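Local coordinates for tubulin-like protein CetZ (Methanosaeta thermophila, PDB 3ZID) that binds and probably hydrolyses GTP as a tubulin- and FtsZ-like cytoskeletal protein thought to control archaeal cell shape, at residues L2-G8 with F103-M109. Residues are numbered along the deposited sequence; the frame is centred on the assembly and turned at random.
Sequences LNVLMLG and FDLIFVM
Leu5 and Phe107 sit on neighbouring parallel strands, 3-9 and 105-111, at the centre of the Rossmann-like sheet of the tubulin/FtsZ GTPase domain. The short strand axes run 4.7 Å apart and only 10° from parallel. Leu5 N donates to Leu105 O and Leu5 O accepts from Phe107 N; Leu7 repeats this pattern with Phe107 O and Met109 N, Leu7 O lying 2.8 Å from Met109 N in a nearly straight bond. At the C-terminal end Gly8, beside the GTP-binding Gly13, leads toward the nucleotide loop. The buried part is tightly packed on both faces of the sheet. On one, the side chain of Val4 brings CG1 to the edge of the Phe107 ring, 4.0 Å from CD2, and CG of Met6 meets the same edge. The bend of Met6 at its thioether brings CE to 3.9 Å from Met109 SD; helices 10-30 and 186-210 cover this pair. On the other face, Leu5 CB stands over the centre of the Phe103 ring, a CH-pi contact 3.6 Å from the centroid. With CG of Leu5 anti to the backbone N (chi1 176°), both methyls also reach over the ring, CD1 toward CZ and CD2 toward CE2. Replacing Phe103 by alanine would probably leave Leu5 without this aromatic cover and open a gap beside strand 42-49. At the N-terminal end, where strand 3-9 begins and the partner is still loop at Asp104, lies a partly exposed, polar margin held by hydrogen bonds instead of apolar contacts. Asn3 O accepts from both Asp104 N and Leu105 N, while Asn3 OD1 turns to Arg42. Asp104 OD2 takes Asn3 N at 2.9 Å, on its anti side and 31° out of the carboxylate plane, and only weakly Asn3 ND2 at 3.3 Å.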
ATOM      1  N   LEU A   2     -16.883 -14.480  -4.017  1.00 47.02           N
ATOM      2  CA  LEU A   2     -15.478 -14.222  -3.776  1.00 42.71           C
ATOM      3  C   LEU A   2     -15.247 -14.176  -2.275  1.00 31.02           C
ATOM      4  O   LEU A   2     -15.913 -13.421  -1.581  1.00 30.75           O
ATOM      5  CB  LEU A   2     -15.088 -12.895  -4.425  1.00 44.97           C
ATOM      6  CG  LEU A   2     -13.593 -12.628  -4.597  1.00 50.37           C
ATOM      7  CD1 LEU A   2     -12.920 -13.789  -5.312  1.00 55.41           C
ATOM      8  CD2 LEU A   2     -13.375 -11.319  -5.346  1.00 46.78           C
ATOM      9  N   ASN A   3     -14.352 -15.012  -1.762  1.00 29.41           N
ATOM     10  CA  ASN A   3     -13.960 -14.918  -0.359  1.00 26.64           C
ATOM     11  C   ASN A   3     -12.751 -14.010  -0.210  1.00 28.87           C
ATOM     12  O   ASN A   3     -11.653 -14.347  -0.653  1.00 23.72           O
ATOM     13  CB  ASN A   3     -13.634 -16.295   0.211  1.00 29.05           C
ATOM     14  CG  ASN A   3     -14.840 -17.205   0.243  1.00 42.41           C
ATOM     15  OD1 ASN A   3     -15.687 -17.101   1.128  1.00 45.11           O
ATOM     16  ND2 ASN A   3     -14.928 -18.101  -0.734  1.00 46.75           N
ATOM     17  N   VAL A   4     -12.955 -12.868   0.434  1.00 25.32           N
ATOM     18  CA  VAL A   4     -11.908 -11.872   0.541  1.00 22.40           C
ATOM     19  C   VAL A   4     -11.511 -11.688   1.989  1.00 20.52           C
ATOM     20  O   VAL A   4     -12.362 -11.540   2.867  1.00 21.85           O
ATOM     21  CB  VAL A   4     -12.362 -10.507  -0.036  1.00 23.51           C
ATOM     22  CG1 VAL A   4     -11.197  -9.491  -0.025  1.00 15.91           C
ATOM     23  CG2 VAL A   4     -12.917 -10.686  -1.444  1.00 23.53           C
ATOM     24  N   LEU A   5     -10.214 -11.685   2.238  1.00 20.84           N
ATOM     25  CA  LEU A   5      -9.711 -11.378   3.565  1.00 16.94           C
ATOM     26  C   LEU A   5      -8.940 -10.076   3.485  1.00 21.14           C
ATOM     27  O   LEU A   5      -8.083  -9.907   2.611  1.00 24.90           O
ATOM     28  CB  LEU A   5      -8.801 -12.512   4.063  1.00 17.99           C
ATOM     29  CG  LEU A   5      -8.115 -12.286   5.417  1.00 26.14           C
ATOM     30  CD1 LEU A   5      -9.145 -12.143   6.530  1.00 18.95           C
ATOM     31  CD2 LEU A   5      -7.146 -13.428   5.739  1.00 31.93           C
ATOM     32  N   MET A   6      -9.246  -9.138   4.373  1.00 23.12           N
ATOM     33  CA  MET A   6      -8.446  -7.912   4.464  1.00 19.54           C
ATOM     34  C   MET A   6      -7.816  -7.791   5.839  1.00 23.59           C
ATOM     35  O   MET A   6      -8.518  -7.877   6.848  1.00 19.97           O
ATOM     36  CB  MET A   6      -9.276  -6.691   4.133  1.00 18.35           C
ATOM     37  CG  MET A   6      -9.935  -6.830   2.760  1.00 26.79           C
ATOM     38  SD  MET A   6     -10.843  -5.374   2.261  1.00 34.42           S
ATOM     39  CE  MET A   6      -9.522  -4.295   1.737  1.00 30.09           C
ATOM     40  N   LEU A   7      -6.492  -7.645   5.858  1.00 15.91           N
ATOM     41  CA  LEU A   7      -5.695  -7.591   7.091  1.00 17.94           C
ATOM     42  C   LEU A   7      -5.020  -6.238   7.192  1.00 22.78           C
ATOM     43  O   LEU A   7      -4.165  -5.913   6.364  1.00 28.91           O
ATOM     44  CB  LEU A   7      -4.604  -8.654   7.038  1.00 20.32           C
ATOM     45  CG  LEU A   7      -5.110 -10.075   6.862  1.00 25.51           C
ATOM     46  CD1 LEU A   7      -3.954 -11.056   6.733  1.00 28.93           C
ATOM     47  CD2 LEU A   7      -5.990 -10.431   8.043  1.00 25.47           C
ATOM     48  N   GLY A   8      -5.390  -5.446   8.193  1.00 21.15           N
ATOM     49  CA  GLY A   8      -4.785  -4.141   8.374  1.00 15.54           C
ATOM     50  C   GLY A   8      -3.772  -4.238   9.509  1.00 26.13           C
ATOM     51  O   GLY A   8      -4.152  -4.402  10.655  1.00 28.36           O
ATOM     52  N   PHE A 103     -10.132 -18.385   1.721  1.00 33.73           N
ATOM     53  CA  PHE A 103     -10.149 -17.121   1.003  1.00 30.29           C
ATOM     54  C   PHE A 103      -9.538 -17.280  -0.359  1.00 23.91           C
ATOM     55  O   PHE A 103      -8.564 -18.007  -0.525  1.00 30.62           O
ATOM     56  CB  PHE A 103      -9.390 -16.060   1.783  1.00 26.76           C
ATOM     57  CG  PHE A 103      -9.957 -15.824   3.129  1.00 28.62           C
ATOM     58  CD1 PHE A 103     -11.152 -15.125   3.270  1.00 31.39           C
ATOM     59  CD2 PHE A 103      -9.347 -16.356   4.247  1.00 25.92           C
ATOM     60  CE1 PHE A 103     -11.704 -14.924   4.512  1.00 32.43           C
ATOM     61  CE2 PHE A 103      -9.884 -16.157   5.486  1.00 28.95           C
ATOM     62  CZ  PHE A 103     -11.073 -15.439   5.624  1.00 30.06           C
ATOM     63  N   ASP A 104     -10.103 -16.571  -1.327  1.00 24.01           N
ATOM     64  CA  ASP A 104      -9.565 -16.554  -2.670  1.00 24.47           C
ATOM     65  C   ASP A 104      -8.636 -15.349  -2.867  1.00 21.23           C
ATOM     66  O   ASP A 104      -7.757 -15.358  -3.716  1.00 19.34           O
ATOM     67  CB  ASP A 104     -10.716 -16.483  -3.667  1.00 26.70           C
ATOM     68  CG  ASP A 104     -11.819 -17.492  -3.360  1.00 33.76           C
ATOM     69  OD1 ASP A 104     -11.515 -18.703  -3.247  1.00 38.21           O
ATOM     70  OD2 ASP A 104     -12.986 -17.064  -3.225  1.00 32.68           O
ATOM     71  N   LEU A 105      -8.851 -14.309  -2.084  1.00 18.14           N
ATOM     72  CA  LEU A 105      -8.169 -13.045  -2.302  1.00 22.34           C
ATOM     73  C   LEU A 105      -7.842 -12.420  -0.954  1.00 21.34           C
ATOM     74  O   LEU A 105      -8.718 -12.244  -0.110  1.00 20.27           O
ATOM     75  CB  LEU A 105      -9.080 -12.112  -3.123  1.00 18.52           C
ATOM     76  CG  LEU A 105      -8.610 -10.686  -3.396  1.00 14.75           C
ATOM     77  CD1 LEU A 105      -7.311 -10.676  -4.183  1.00 21.97           C
ATOM     78  CD2 LEU A 105      -9.698  -9.931  -4.166  1.00 18.53           C
ATOM     79  N   ILE A 106      -6.585 -12.063  -0.756  1.00 21.29           N
ATOM     80  CA  ILE A 106      -6.159 -11.519   0.528  1.00 20.54           C
ATOM     81  C   ILE A 106      -5.426 -10.211   0.327  1.00 22.07           C
ATOM     82  O   ILE A 106      -4.464 -10.137  -0.442  1.00 24.49           O
ATOM     83  CB  ILE A 106      -5.258 -12.540   1.318  1.00 26.82           C
ATOM     84  CG1 ILE A 106      -5.957 -13.909   1.445  1.00 26.49           C
ATOM     85  CG2 ILE A 106      -4.893 -11.996   2.695  1.00 22.67           C
ATOM     86  CD1 ILE A 106      -5.119 -15.008   2.176  1.00 20.16           C
ATOM     87  N   PHE A 107      -5.900  -9.174   0.999  1.00 15.23           N
ATOM     88  CA  PHE A 107      -5.190  -7.903   1.035  1.00 14.73           C
ATOM     89  C   PHE A 107      -4.482  -7.744   2.352  1.00 21.49           C
ATOM     90  O   PHE A 107      -5.092  -7.902   3.405  1.00 22.61           O
ATOM     91  CB  PHE A 107      -6.144  -6.735   0.799  1.00 13.99           C
ATOM     92  CG  PHE A 107      -6.726  -6.710  -0.596  1.00 19.06           C
ATOM     93  CD1 PHE A 107      -5.952  -6.312  -1.680  1.00 19.09           C
ATOM     94  CD2 PHE A 107      -8.038  -7.111  -0.828  1.00 25.69           C
ATOM     95  CE1 PHE A 107      -6.479  -6.278  -2.990  1.00 13.33           C
ATOM     96  CE2 PHE A 107      -8.588  -7.070  -2.121  1.00 20.03           C
ATOM     97  CZ  PHE A 107      -7.804  -6.674  -3.207  1.00 16.03           C
ATOM     98  N   VAL A 108      -3.182  -7.458   2.282  1.00 21.60           N
ATOM     99  CA  VAL A 108      -2.379  -7.162   3.473  1.00 18.77           C
ATOM    100  C   VAL A 108      -1.952  -5.703   3.433  1.00 19.85           C
ATOM    101  O   VAL A 108      -1.130  -5.297   2.616  1.00 21.76           O
ATOM    102  CB  VAL A 108      -1.151  -8.075   3.595  1.00 16.76           C
ATOM    103  CG1 VAL A 108      -0.386  -7.764   4.873  1.00 18.15           C
ATOM    104  CG2 VAL A 108      -1.595  -9.541   3.605  1.00 18.65           C
ATOM    105  N   MET A 109      -2.550  -4.923   4.315  1.00 17.01           N
ATOM    106  CA  MET A 109      -2.401  -3.487   4.297  1.00 16.72           C
ATOM    107  C   MET A 109      -1.548  -3.014   5.445  1.00 18.53           C
ATOM    108  O   MET A 109      -1.823  -3.317   6.602  1.00 16.77           O
ATOM    109  CB  MET A 109      -3.774  -2.854   4.355  1.00 26.52           C
ATOM    110  CG  MET A 109      -4.729  -3.511   3.374  1.00 36.03           C
ATOM    111  SD  MET A 109      -6.357  -2.787   3.528  1.00 34.54           S
ATOM    112  CE  MET A 109      -6.698  -3.135   5.235  1.00 31.86           C
TER